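Local coordinates for dihydropyrimidinase (Brevibacillus agri, PDB 3SFW), which probably catalyses the reversible, zinc-dependent hydrolytic ring opening of 5,6-dihydropyrimidines to N-carbamoyl-beta-amino acids, at residues D62-G67 with A106-K111; S88-C93 with F376-Q381; G121-V126 with V453-F458; M153-V158 with Y210-E215; A250-R253 with N258-G261. One frame throughout, in Å; residues are numbered along the deposited sequence.

Contact 1: D62-G67 with A106-K111; sequences DMPFGG and ATWHEK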
# COMPACT_ATOMS: atom_id res chain seq x y z
N ASP A 62 39.00 14.07 -3.09
CA ASP A 62 39.86 14.15 -4.27
C ASP A 62 39.24 13.50 -5.49
O ASP A 62 39.89 12.73 -6.22
CB ASP A 62 41.23 13.51 -3.98
CG ASP A 62 42.33 14.03 -4.91
OD1 ASP A 62 42.36 15.24 -5.23
OD2 ASP A 62 43.18 13.20 -5.31
N MET A 63 37.95 13.75 -5.68
CA MET A 63 37.20 13.07 -6.73
C MET A 63 37.17 13.94 -7.99
O MET A 63 36.73 15.09 -7.95
CB MET A 63 35.75 12.89 -6.25
CG MET A 63 34.84 12.20 -7.32
SD MET A 63 33.13 12.69 -7.02
CE MET A 63 32.21 11.66 -8.12
N PRO A 64 37.52 13.37 -9.14
CA PRO A 64 37.31 14.12 -10.40
C PRO A 64 35.84 14.08 -10.82
O PRO A 64 35.28 12.99 -11.00
CB PRO A 64 38.16 13.33 -11.42
CG PRO A 64 38.16 11.89 -10.87
CD PRO A 64 38.05 12.00 -9.35
N PHE A 65 35.22 15.24 -10.98
CA PHE A 65 33.75 15.30 -11.24
C PHE A 65 33.37 16.74 -11.59
O PHE A 65 34.04 17.68 -11.14
CB PHE A 65 32.98 14.86 -9.98
CG PHE A 65 31.48 14.62 -10.18
CD1 PHE A 65 31.01 13.69 -11.11
CD2 PHE A 65 30.59 15.10 -9.22
CE1 PHE A 65 29.65 13.35 -11.17
CE2 PHE A 65 29.23 14.79 -9.26
CZ PHE A 65 28.75 13.91 -10.27
N GLY A 66 32.34 16.89 -12.41
CA GLY A 66 31.72 18.20 -12.63
C GLY A 66 32.66 19.14 -13.36
O GLY A 66 32.57 20.35 -13.22
N GLY A 67 33.61 18.57 -14.11
CA GLY A 67 34.63 19.36 -14.83
C GLY A 67 35.76 19.85 -13.96
O GLY A 67 36.52 20.75 -14.35
N ALA A 106 44.13 0.84 -7.34
CA ALA A 106 45.50 1.34 -7.06
C ALA A 106 45.56 2.87 -7.04
O ALA A 106 46.24 3.48 -6.17
CB ALA A 106 46.49 0.75 -8.11
N THR A 107 44.83 3.49 -7.96
CA THR A 107 44.73 4.95 -8.01
C THR A 107 44.16 5.54 -6.73
O THR A 107 44.71 6.52 -6.16
CB THR A 107 43.90 5.38 -9.21
OG1 THR A 107 44.59 4.98 -10.39
CG2 THR A 107 43.72 6.92 -9.22
N TRP A 108 43.10 4.91 -6.23
CA TRP A 108 42.53 5.34 -4.94
C TRP A 108 43.43 5.13 -3.72
O TRP A 108 43.48 5.98 -2.84
CB TRP A 108 41.10 4.75 -4.74
CG TRP A 108 40.02 5.75 -4.93
CD1 TRP A 108 39.26 6.32 -3.93
CD2 TRP A 108 39.65 6.41 -6.14
NE1 TRP A 108 38.46 7.31 -4.45
CE2 TRP A 108 38.64 7.37 -5.81
CE3 TRP A 108 40.07 6.32 -7.49
CZ2 TRP A 108 38.07 8.23 -6.76
CZ3 TRP A 108 39.45 7.15 -8.47
CH2 TRP A 108 38.44 8.08 -8.09
N HIS A 109 44.16 4.00 -3.65
CA HIS A 109 45.13 3.83 -2.58
C HIS A 109 46.17 4.95 -2.63
O HIS A 109 46.57 5.48 -1.59
CB HIS A 109 45.80 2.46 -2.68
CG HIS A 109 45.01 1.35 -2.05
ND1 HIS A 109 44.87 1.22 -0.68
CD2 HIS A 109 44.21 0.40 -2.60
CE1 HIS A 109 44.13 0.15 -0.42
NE2 HIS A 109 43.69 -0.35 -1.57
N GLU A 110 46.55 5.35 -3.84
CA GLU A 110 47.58 6.40 -3.98
C GLU A 110 47.02 7.80 -3.57
O GLU A 110 47.71 8.55 -2.89
CB GLU A 110 48.21 6.40 -5.38
CG GLU A 110 49.28 7.48 -5.65
CD GLU A 110 50.51 7.40 -4.73
OE1 GLU A 110 51.25 8.41 -4.63
OE2 GLU A 110 50.75 6.33 -4.12
N LYS A 111 45.70 8.01 -3.73
CA LYS A 111 45.08 9.23 -3.20
C LYS A 111 45.18 9.28 -1.67
O LYS A 111 45.32 10.35 -1.07
CB LYS A 111 43.59 9.36 -3.61
CG LYS A 111 43.32 9.52 -5.04
CD LYS A 111 41.77 9.59 -5.27
CE LYS A 111 41.44 9.70 -6.74
NZ LYS A 111 41.94 11.02 -7.32
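K111 and D62 carry the polar half of this contact, through one ammonium group that serves two acceptors on the same residue. K111 NZ donates to the main-chain oxygen D62 O at 2.9 Å, and the C=O...N angle of 164° places the donor almost straight ahead of the carbonyl. The second bond, from K111 NZ to D62 OD2 at 3.2 Å, is part of a salt bridge of a less regular kind, since the nitrogen stands 58° out of the carboxylate plane. The lysine chain is extended through chi2 and chi3, which lays K111 CE on one face of the W108 ring from the same helix, 3.4 Å above the plane and near the rim. The last torsion (chi4 -65°) then turns NZ to D62 O. At its far end the indole carbon W108 CH2 meets P64 CD at 4.1 Å, an oblique approach to the ring that forms the apolar half. The buried indole nitrogen, W108 NE1, is satisfied by D91 OD1 of strand 86-93; this bond would restrain the ring's rotation, while P64 merely touches its outer rim. On the other segment, M63 N is bonded to T70 OG1, and main-chain bonds tie D62 to D72 and M63 to T70. T107 OG1 turns back to S103 O within the helix. The arrangement joins helix 101-112 to the loop after strand 49-59, close to the zinc ligands H58, near the end of that strand, and H60, just beyond it, at the zinc-bearing end of the amidohydrolase TIM barrel.

Contact 2: S88-C93 with F376-Q381; sequences SIVDFC and FGMFPQ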
# COMPACT_ATOMS: atom_id res chain seq x y z
N SER A 88 36.13 7.00 10.83
CA SER A 88 36.38 6.16 9.65
C SER A 88 35.51 6.66 8.53
O SER A 88 34.38 7.15 8.78
CB SER A 88 35.97 4.70 9.97
OG SER A 88 36.98 4.13 10.76
N ILE A 89 35.99 6.54 7.30
CA ILE A 89 35.19 6.85 6.14
C ILE A 89 35.24 5.70 5.15
O ILE A 89 36.17 4.86 5.19
CB ILE A 89 35.72 8.13 5.36
CG1 ILE A 89 37.17 7.92 4.87
CG2 ILE A 89 35.65 9.38 6.26
CD1 ILE A 89 37.62 9.02 3.92
N VAL A 90 34.25 5.66 4.25
CA VAL A 90 34.32 4.71 3.16
C VAL A 90 34.03 5.50 1.91
O VAL A 90 32.93 6.11 1.77
CB VAL A 90 33.31 3.53 3.32
CG1 VAL A 90 33.71 2.40 2.32
CG2 VAL A 90 33.35 2.97 4.80
N ASP A 91 35.07 5.61 1.08
CA ASP A 91 35.07 6.53 -0.06
C ASP A 91 34.80 5.77 -1.37
O ASP A 91 35.20 4.62 -1.52
CB ASP A 91 36.46 7.19 -0.11
CG ASP A 91 36.49 8.42 -1.00
OD1 ASP A 91 36.77 8.26 -2.20
OD2 ASP A 91 36.22 9.54 -0.46
N PHE A 92 34.13 6.43 -2.33
CA PHE A 92 33.87 5.80 -3.63
C PHE A 92 35.04 5.85 -4.63
O PHE A 92 35.31 6.90 -5.27
CB PHE A 92 32.60 6.43 -4.24
CG PHE A 92 31.34 6.05 -3.51
CD1 PHE A 92 30.80 6.87 -2.52
CD2 PHE A 92 30.70 4.87 -3.82
CE1 PHE A 92 29.67 6.52 -1.85
CE2 PHE A 92 29.55 4.49 -3.12
CZ PHE A 92 29.05 5.32 -2.11
N CYS A 93 35.59 4.67 -4.88
CA CYS A 93 36.60 4.51 -5.95
C CYS A 93 35.90 4.41 -7.31
O CYS A 93 35.10 3.47 -7.58
CB CYS A 93 37.39 3.23 -5.65
SG CYS A 93 38.54 2.80 -7.00
N PHE A 376 28.74 -2.54 6.25
CA PHE A 376 29.95 -2.40 5.42
C PHE A 376 31.13 -3.26 5.87
O PHE A 376 32.23 -3.14 5.35
CB PHE A 376 30.32 -0.91 5.31
CG PHE A 376 29.35 -0.16 4.43
CD1 PHE A 376 29.33 -0.40 3.06
CD2 PHE A 376 28.34 0.64 4.99
CE1 PHE A 376 28.37 0.21 2.23
CE2 PHE A 376 27.42 1.31 4.17
CZ PHE A 376 27.37 1.03 2.80
N GLY A 377 30.86 -4.22 6.76
CA GLY A 377 31.87 -5.30 7.00
C GLY A 377 33.06 -4.82 7.82
O GLY A 377 34.21 -5.28 7.63
N MET A 378 32.81 -3.89 8.74
CA MET A 378 33.88 -3.29 9.57
C MET A 378 33.60 -3.58 11.04
O MET A 378 34.26 -3.04 11.88
CB MET A 378 33.90 -1.73 9.39
CG MET A 378 34.25 -1.27 7.94
SD MET A 378 33.69 0.44 7.55
CE MET A 378 34.93 1.35 8.43
N PHE A 379 32.62 -4.43 11.34
CA PHE A 379 32.20 -4.63 12.74
C PHE A 379 32.74 -6.01 13.17
O PHE A 379 32.67 -6.96 12.39
CB PHE A 379 30.66 -4.65 12.83
CG PHE A 379 30.14 -4.67 14.25
CD1 PHE A 379 29.75 -5.86 14.85
CD2 PHE A 379 30.10 -3.48 14.98
CE1 PHE A 379 29.31 -5.87 16.20
CE2 PHE A 379 29.69 -3.50 16.29
CZ PHE A 379 29.28 -4.68 16.89
N PRO A 380 33.22 -6.14 14.41
CA PRO A 380 33.19 -5.17 15.49
C PRO A 380 34.52 -4.43 15.64
O PRO A 380 34.68 -3.74 16.62
CB PRO A 380 33.02 -6.06 16.76
CG PRO A 380 33.74 -7.33 16.41
CD PRO A 380 33.55 -7.51 14.89
N GLN A 381 35.43 -4.54 14.67
CA GLN A 381 36.69 -3.74 14.76
C GLN A 381 36.34 -2.25 14.95
O GLN A 381 36.94 -1.54 15.79
CB GLN A 381 37.54 -3.88 13.46
CG GLN A 381 38.78 -2.96 13.50
CD GLN A 381 39.61 -2.87 12.19
OE1 GLN A 381 40.54 -2.08 12.09
NE2 GLN A 381 39.24 -3.65 11.19
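M378 inserts its thioether end against S88 and V90, and nearly all the close packing here depends on that one side chain. The sulfur M378 SD and the methyl V90 CG2 reach toward each other tip to tip at 3.8 Å. The chain then bends at its last torsion (chi3 76°), which turns the terminal methyl along the strand, so that M378 CE rests on S88 CB at 3.8 Å. No hydrogen bond crosses between the segments; this is dispersion packing among buried atoms, and I55 of strand 49-59 touches both S88 and M378. F376 directs its CB the same way but stays farther off; its ring meets those of Y236 and H123 instead. Between F376 and M378 the chain leaves helix 361-376 through G377, whose positive phi (74°) accompanies the two backward bonds of a Schellman motif. The loose side begins after M378, where F379 and P380 run clear of strand 86-93: P380 follows a cis peptide bond and is solvent-exposed, its CB lies 3.7 Å above the centre of the F379 ring, and the pair packs on S14 and T16 of the second subunit. The strand's own alternation supports the assignment of sides, because I89 faces F74 and T78 of helix 74-83 while S88 and V90 face the opposite way. A zinc ion lies about 11 Å from the V90 side chain. The Schellman-capped end of helix 361-376 thereby places M378 against inward-facing side chains in the first half to middle of a TIM-barrel strand.

Contact 3: G121-V126 with V453-F458; sequences GFHLMV and VKRSTF
R455 grips the main chain of F122, fastening the C-terminal tail of the protein to strand 119-124 of the TIM barrel. R455 NH1 donates to F122 O at 2.8 Å with an N-H...O angle of 150°. The bond is short, yet the donor stands 37° out of the carbonyl plane and not on a lone pair. Beside it, G121 has no side chain and the tail comes close, V453 O lying 4.0 Å from G121 CA. The arginine chain is extended at chi2 and bends at chi3, which turns the guanidinium toward F122. H123 lies in the same shell: its ND1 is 4.1 Å from R455 NH1, and ring and guanidinium planes are steeply inclined, 72° apart, with no stacking. Going outward, S148 OG links the two, being hydrogen-bonded to both H123 ND1 and R455 NH1, while H123 NE2 is tied to P57 O and R455 NH2 to F376 O. These bonds occupy both imidazole nitrogens and both terminal guanidinium nitrogens, and so fix the rotation of each flat group inside a buried site. Further out still, F122 points away from the tail and sets its ring edge-to-face with W108 and H109 of helix 101-112, and main-chain bonds from G121 to I89 and D91 hold the strand in its sheet. Back at the contact itself, the remaining guanidinium nitrogen is served by a water in the guanidinium plane, which accepts from R455 NE at 2.9 Å and from F122 N at 3.0 Å and donates to V453 O at 2.8 Å.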
# COMPACT_ATOMS: atom_id res chain seq x y z
N GLY A 121 37.97 3.00 4.17
CA GLY A 121 37.82 1.91 3.25
C GLY A 121 37.41 2.48 1.93
O GLY A 121 37.23 3.72 1.79
N PHE A 122 37.28 1.60 0.93
CA PHE A 122 36.74 2.00 -0.36
C PHE A 122 35.52 1.17 -0.73
O PHE A 122 35.51 -0.05 -0.56
CB PHE A 122 37.80 1.81 -1.49
CG PHE A 122 39.04 2.65 -1.31
CD1 PHE A 122 38.97 3.99 -0.89
CD2 PHE A 122 40.29 2.08 -1.56
CE1 PHE A 122 40.09 4.71 -0.64
CE2 PHE A 122 41.46 2.83 -1.30
CZ PHE A 122 41.36 4.13 -0.88
N HIS A 123 34.54 1.82 -1.39
CA HIS A 123 33.57 1.11 -2.26
C HIS A 123 34.12 1.12 -3.70
O HIS A 123 34.94 1.96 -4.04
CB HIS A 123 32.19 1.82 -2.29
CG HIS A 123 31.71 2.31 -0.97
ND1 HIS A 123 31.23 1.47 0.03
CD2 HIS A 123 31.55 3.58 -0.51
CE1 HIS A 123 30.80 2.22 1.04
NE2 HIS A 123 31.06 3.49 0.76
N LEU A 124 33.54 0.31 -4.58
CA LEU A 124 34.00 0.32 -6.00
C LEU A 124 32.84 0.56 -6.95
O LEU A 124 31.85 -0.20 -6.93
CB LEU A 124 34.65 -1.03 -6.34
CG LEU A 124 35.21 -1.10 -7.77
CD1 LEU A 124 36.41 -0.13 -7.89
CD2 LEU A 124 35.68 -2.54 -8.00
N MET A 125 32.95 1.60 -7.78
CA MET A 125 31.97 1.86 -8.87
C MET A 125 32.03 0.77 -9.94
O MET A 125 33.11 0.38 -10.37
CB MET A 125 32.28 3.20 -9.50
CG MET A 125 31.48 3.44 -10.80
SD MET A 125 32.06 5.08 -11.39
CE MET A 125 31.44 4.96 -13.09
N VAL A 126 30.88 0.27 -10.35
CA VAL A 126 30.81 -0.65 -11.54
C VAL A 126 30.10 0.11 -12.66
O VAL A 126 28.98 0.61 -12.45
CB VAL A 126 30.08 -1.97 -11.20
CG1 VAL A 126 30.01 -2.91 -12.41
CG2 VAL A 126 30.81 -2.67 -10.05
N VAL A 453 41.12 0.04 5.64
CA VAL A 453 40.37 -1.06 6.29
C VAL A 453 39.89 -2.06 5.26
O VAL A 453 39.20 -1.69 4.30
CB VAL A 453 39.14 -0.49 7.04
CG1 VAL A 453 38.36 -1.65 7.74
CG2 VAL A 453 39.63 0.52 8.08
N LYS A 454 40.38 -3.31 5.36
CA LYS A 454 39.93 -4.39 4.45
C LYS A 454 38.65 -4.98 5.02
O LYS A 454 38.64 -5.41 6.18
CB LYS A 454 41.01 -5.51 4.34
CG LYS A 454 42.17 -5.22 3.36
CD LYS A 454 43.12 -6.47 3.22
CE LYS A 454 43.85 -6.59 1.83
NZ LYS A 454 44.20 -5.31 1.11
N ARG A 455 37.54 -4.85 4.29
CA ARG A 455 36.24 -5.14 4.87
C ARG A 455 35.77 -6.54 4.60
O ARG A 455 36.18 -7.17 3.61
CB ARG A 455 35.25 -4.09 4.35
CG ARG A 455 35.74 -2.68 4.80
CD ARG A 455 34.83 -1.52 4.30
NE ARG A 455 34.77 -1.47 2.83
CZ ARG A 455 33.69 -1.78 2.12
NH1 ARG A 455 33.74 -1.68 0.78
NH2 ARG A 455 32.55 -2.15 2.74
N SER A 456 34.98 -7.07 5.53
CA SER A 456 34.50 -8.43 5.41
C SER A 456 33.32 -8.54 4.44
O SER A 456 32.67 -7.52 4.12
CB SER A 456 34.17 -8.98 6.81
OG SER A 456 33.12 -8.24 7.37
N THR A 457 33.08 -9.74 3.94
CA THR A 457 31.93 -9.98 3.05
C THR A 457 30.65 -9.77 3.79
O THR A 457 30.63 -9.79 5.03
CB THR A 457 31.95 -11.37 2.41
OG1 THR A 457 32.13 -12.35 3.44
CG2 THR A 457 33.14 -11.47 1.39
N PHE A 458 29.56 -9.64 3.05
CA PHE A 458 28.34 -9.16 3.65
C PHE A 458 27.70 -10.17 4.60
O PHE A 458 27.50 -11.35 4.24
CB PHE A 458 27.33 -8.81 2.56
CG PHE A 458 26.09 -8.15 3.12
CD1 PHE A 458 26.15 -6.84 3.60
CD2 PHE A 458 24.90 -8.84 3.17
CE1 PHE A 458 25.00 -6.24 4.09
CE2 PHE A 458 23.76 -8.24 3.67
CZ PHE A 458 23.83 -6.96 4.15
O HOH W 1 37.56 -1.11 2.12

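Contact 4: M153-V158 with Y210-E215; sequences MAYKNV and YTRPPE
A154 opens the contact with its methyl group, CB lying 4.1 Å from R212 NH2, a van der Waals approach oblique to the guanidinium. The next peptide nitrogen supplies the polar link: Y155 N donates to a water at 2.9 Å, and the same water accepts from R212 NH2 at 3.1 Å, so the two segments are bridged by solvent and not by a direct bond. Y155 itself has left-handed backbone angles (phi 64°), which turn the chain sharply while its ring swings toward the arginine. Y155 CE1 comes within 4.0 Å of R212 NH2; the side chains cross at about a right angle and the flat groups are inclined by 39°, too far from parallel for a stack. R212 reaches this spot by a bend at chi3 (79°), and its NH2 finds its main partner in E185 OE1, a salt bridge that would hold the guanidinium in place. Farther along, the turn closes when V158 N bonds to Y155 O at 3.0 Å, and K156 NZ pairs with D188 and with E164 of the third subunit. Around the tyrosine ring stand F65, edge-to-face, and H183, a zinc ligand; the Y155 side chain is about 4 Å from a zinc ion. R212 thus meets, partly through water, a loop whose tyrosine lines the binuclear zinc site, the metal centre of this amidohydrolase.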
# COMPACT_ATOMS: atom_id res chain seq x y z
N MET A 153 22.62 5.21 -11.37
CA MET A 153 21.50 5.04 -12.30
C MET A 153 21.21 6.36 -12.99
O MET A 153 20.35 6.42 -13.88
CB MET A 153 20.25 4.55 -11.54
CG MET A 153 20.51 3.20 -10.84
SD MET A 153 19.13 2.61 -9.84
CE MET A 153 18.03 1.88 -11.10
N ALA A 154 21.92 7.41 -12.57
CA ALA A 154 21.84 8.71 -13.22
C ALA A 154 23.24 9.17 -13.68
O ALA A 154 24.17 8.34 -13.75
CB ALA A 154 21.17 9.75 -12.28
N TYR A 155 23.36 10.45 -14.05
CA TYR A 155 24.60 11.00 -14.65
C TYR A 155 24.91 10.36 -16.00
O TYR A 155 25.98 9.82 -16.23
CB TYR A 155 25.79 10.87 -13.69
CG TYR A 155 25.55 11.47 -12.32
CD1 TYR A 155 25.35 12.84 -12.13
CD2 TYR A 155 25.58 10.65 -11.18
CE1 TYR A 155 25.13 13.37 -10.82
CE2 TYR A 155 25.39 11.17 -9.91
CZ TYR A 155 25.16 12.50 -9.73
OH TYR A 155 25.03 12.98 -8.44
N LYS A 156 23.92 10.40 -16.89
CA LYS A 156 24.09 9.85 -18.24
C LYS A 156 25.39 10.32 -18.96
O LYS A 156 25.80 11.50 -18.85
CB LYS A 156 22.85 10.22 -19.08
CG LYS A 156 22.79 9.52 -20.44
CD LYS A 156 21.62 10.06 -21.27
CE LYS A 156 21.12 9.03 -22.31
NZ LYS A 156 19.65 9.27 -22.62
N ASN A 157 26.06 9.38 -19.60
CA ASN A 157 27.29 9.67 -20.34
C ASN A 157 28.46 10.06 -19.45
O ASN A 157 29.53 10.42 -19.95
CB ASN A 157 27.05 10.79 -21.37
CG ASN A 157 26.03 10.39 -22.45
OD1 ASN A 157 26.03 9.26 -22.95
ND2 ASN A 157 25.11 11.31 -22.74
N VAL A 158 28.30 9.97 -18.13
CA VAL A 158 29.40 10.20 -17.21
C VAL A 158 29.60 8.94 -16.32
O VAL A 158 30.64 8.26 -16.41
CB VAL A 158 29.14 11.45 -16.32
CG1 VAL A 158 30.37 11.75 -15.42
CG2 VAL A 158 28.83 12.70 -17.20
N TYR A 210 14.17 21.25 -10.28
CA TYR A 210 12.98 21.03 -11.06
C TYR A 210 13.14 19.96 -12.12
O TYR A 210 12.15 19.36 -12.53
CB TYR A 210 12.51 22.32 -11.70
CG TYR A 210 12.07 23.38 -10.72
CD1 TYR A 210 11.99 24.72 -11.11
CD2 TYR A 210 11.68 23.05 -9.42
CE1 TYR A 210 11.54 25.72 -10.22
CE2 TYR A 210 11.26 24.04 -8.51
CZ TYR A 210 11.15 25.37 -8.95
OH TYR A 210 10.76 26.37 -8.05
N THR A 211 14.37 19.73 -12.57
CA THR A 211 14.62 18.78 -13.64
C THR A 211 14.94 17.36 -13.08
O THR A 211 15.23 16.43 -13.85
CB THR A 211 15.84 19.22 -14.51
OG1 THR A 211 16.98 19.49 -13.68
CG2 THR A 211 15.51 20.52 -15.33
N ARG A 212 14.94 17.24 -11.76
CA ARG A 212 15.06 15.90 -11.11
C ARG A 212 13.94 15.61 -10.12
O ARG A 212 14.19 15.50 -8.92
CB ARG A 212 16.40 15.79 -10.38
CG ARG A 212 17.55 16.49 -11.11
CD ARG A 212 18.83 16.49 -10.26
NE ARG A 212 19.53 15.20 -10.30
CZ ARG A 212 20.50 14.89 -11.18
NH1 ARG A 212 20.90 15.78 -12.11
NH2 ARG A 212 21.15 13.72 -11.08
N PRO A 213 12.68 15.46 -10.61
CA PRO A 213 11.57 15.39 -9.65
C PRO A 213 11.62 14.13 -8.79
O PRO A 213 12.26 13.13 -9.18
CB PRO A 213 10.32 15.34 -10.53
CG PRO A 213 10.77 15.67 -11.92
CD PRO A 213 12.22 15.29 -12.00
N PRO A 214 10.97 14.16 -7.63
CA PRO A 214 11.10 13.01 -6.71
C PRO A 214 10.60 11.71 -7.31
O PRO A 214 11.05 10.63 -6.93
CB PRO A 214 10.25 13.41 -5.49
CG PRO A 214 9.55 14.68 -5.88
CD PRO A 214 10.26 15.30 -7.02
N GLU A 215 9.60 11.79 -8.20
CA GLU A 215 9.11 10.61 -8.87
C GLU A 215 10.22 9.86 -9.62
O GLU A 215 10.13 8.65 -9.74
CB GLU A 215 7.97 10.97 -9.82
CG GLU A 215 6.69 11.47 -9.07
CD GLU A 215 6.68 12.97 -8.60
OE1 GLU A 215 7.59 13.78 -8.89
OE2 GLU A 215 5.70 13.33 -7.91
O HOH W 2 21.94 13.02 -14.01

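Contact 5: A250-R253 with N258-G261; sequences AEAR and NVYG
V259 meets A252 and R253 where helix 243-254 packs on the strand that follows it, closing the second half of a beta-alpha-beta unit formed with strand 234-237. Its methyl V259 CG2 touches A252 CB at 4.0 Å, and I225 of helix 214-230 reaches both residues, so this small apolar patch lies between two helices and the sheet. V259 also offers its main-chain oxygen. R253 NH1 donates to V259 O at 2.9 Å in a nearly straight bond, N-H...O 167°. The oxygen lies in the guanidinium plane, although the donor is tilted 30° from the carbonyl plane. The aliphatic part of the arginine curls around the same atom: its bend at chi3 brings the guanidinium edge round to the carbonyl oxygen, and R253 CG lies 3.2 Å from V259 O. Y260 comes next, its backbone bonded to L235 and V237 of the neighbouring parallel strand. Though its CB points away from the helix, the ring swings back and crosses the arginine at about a right angle, the planes 60° apart. Q310 touches both R253 and Y260 from the chain leading into strand 311-312, and G261 has a main-chain bond to the same residue. On the outer side, R253 O accepts a hydrogen bond from N306 ND2 of the second subunit, so the helix end belongs to an interface as well. Within the unit itself, the closest approach of the tyrosine ring is at R253 NH1, 3.5 Å from Y260 CD2 at the guanidinium edge.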
# COMPACT_ATOMS: atom_id res chain seq x y z
N ALA A 250 10.28 0.89 2.39
CA ALA A 250 9.44 0.26 3.46
C ALA A 250 8.63 -0.93 2.96
O ALA A 250 8.55 -1.96 3.66
CB ALA A 250 8.52 1.30 4.13
N GLU A 251 8.03 -0.81 1.77
CA GLU A 251 7.29 -1.96 1.18
C GLU A 251 8.21 -3.14 0.92
O GLU A 251 7.83 -4.29 1.20
CB GLU A 251 6.70 -1.63 -0.20
CG GLU A 251 5.84 -0.45 -0.34
CD GLU A 251 5.65 -0.11 -1.83
OE1 GLU A 251 5.74 -1.07 -2.69
OE2 GLU A 251 5.43 1.11 -2.12
N ALA A 252 9.41 -2.88 0.36
CA ALA A 252 10.37 -3.96 0.10
C ALA A 252 10.76 -4.67 1.41
O ALA A 252 10.79 -5.90 1.48
CB ALA A 252 11.64 -3.41 -0.57
N ARG A 253 10.97 -3.90 2.48
CA ARG A 253 11.43 -4.53 3.72
C ARG A 253 10.28 -5.35 4.37
O ARG A 253 10.54 -6.37 4.99
CB ARG A 253 11.97 -3.45 4.67
CG ARG A 253 13.33 -2.88 4.15
CD ARG A 253 13.87 -1.75 5.05
NE ARG A 253 14.06 -2.21 6.43
CZ ARG A 253 15.18 -2.76 6.93
NH1 ARG A 253 16.24 -3.04 6.15
NH2 ARG A 253 15.23 -3.07 8.22
N ASN A 258 16.16 -7.92 1.35
CA ASN A 258 17.35 -7.38 2.03
C ASN A 258 17.75 -6.04 1.40
O ASN A 258 18.66 -5.95 0.56
CB ASN A 258 18.47 -8.43 2.01
CG ASN A 258 18.03 -9.69 2.78
OD1 ASN A 258 17.43 -9.56 3.85
ND2 ASN A 258 18.07 -10.83 2.12
N VAL A 259 16.91 -5.04 1.70
CA VAL A 259 17.03 -3.71 1.14
C VAL A 259 17.25 -2.76 2.32
O VAL A 259 16.45 -2.74 3.28
CB VAL A 259 15.74 -3.31 0.39
CG1 VAL A 259 15.80 -1.79 -0.04
CG2 VAL A 259 15.55 -4.26 -0.85
N TYR A 260 18.33 -1.98 2.22
CA TYR A 260 18.72 -1.01 3.27
C TYR A 260 18.77 0.36 2.66
O TYR A 260 18.92 0.49 1.46
CB TYR A 260 20.15 -1.34 3.79
CG TYR A 260 20.21 -2.78 4.23
CD1 TYR A 260 20.71 -3.77 3.38
CD2 TYR A 260 19.62 -3.19 5.42
CE1 TYR A 260 20.67 -5.11 3.71
CE2 TYR A 260 19.63 -4.54 5.79
CZ TYR A 260 20.17 -5.49 4.91
OH TYR A 260 20.19 -6.83 5.25
N GLY A 261 18.61 1.39 3.51
CA GLY A 261 18.64 2.79 3.03
C GLY A 261 19.44 3.72 3.91
O GLY A 261 19.46 3.59 5.15

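How the contacts relate
Contacts 1, 2 and 3 share consecutive elements of the barrel: strand 86-93, helix 101-112 and strand 119-124. The centres of contacts 2 and 3 are 7 Å apart on neighbouring strands, while contact 1 lies 16 to 18 Å from either and joins them through W108. Contacts 2 and 3 bring late parts of the chain back to early strands; contacts 4 and 5 are nested in the loops they close. Contact 4, about 23 Å from contact 1 by centres, still touches it through F65 and Y155 near the zinc ions. Contact 5 meets contact 3 where F458 packs on Y260. Contacts 2 and 5 touch the second subunit and contact 4 the third, so three of the five border subunit interfaces of the tetramer.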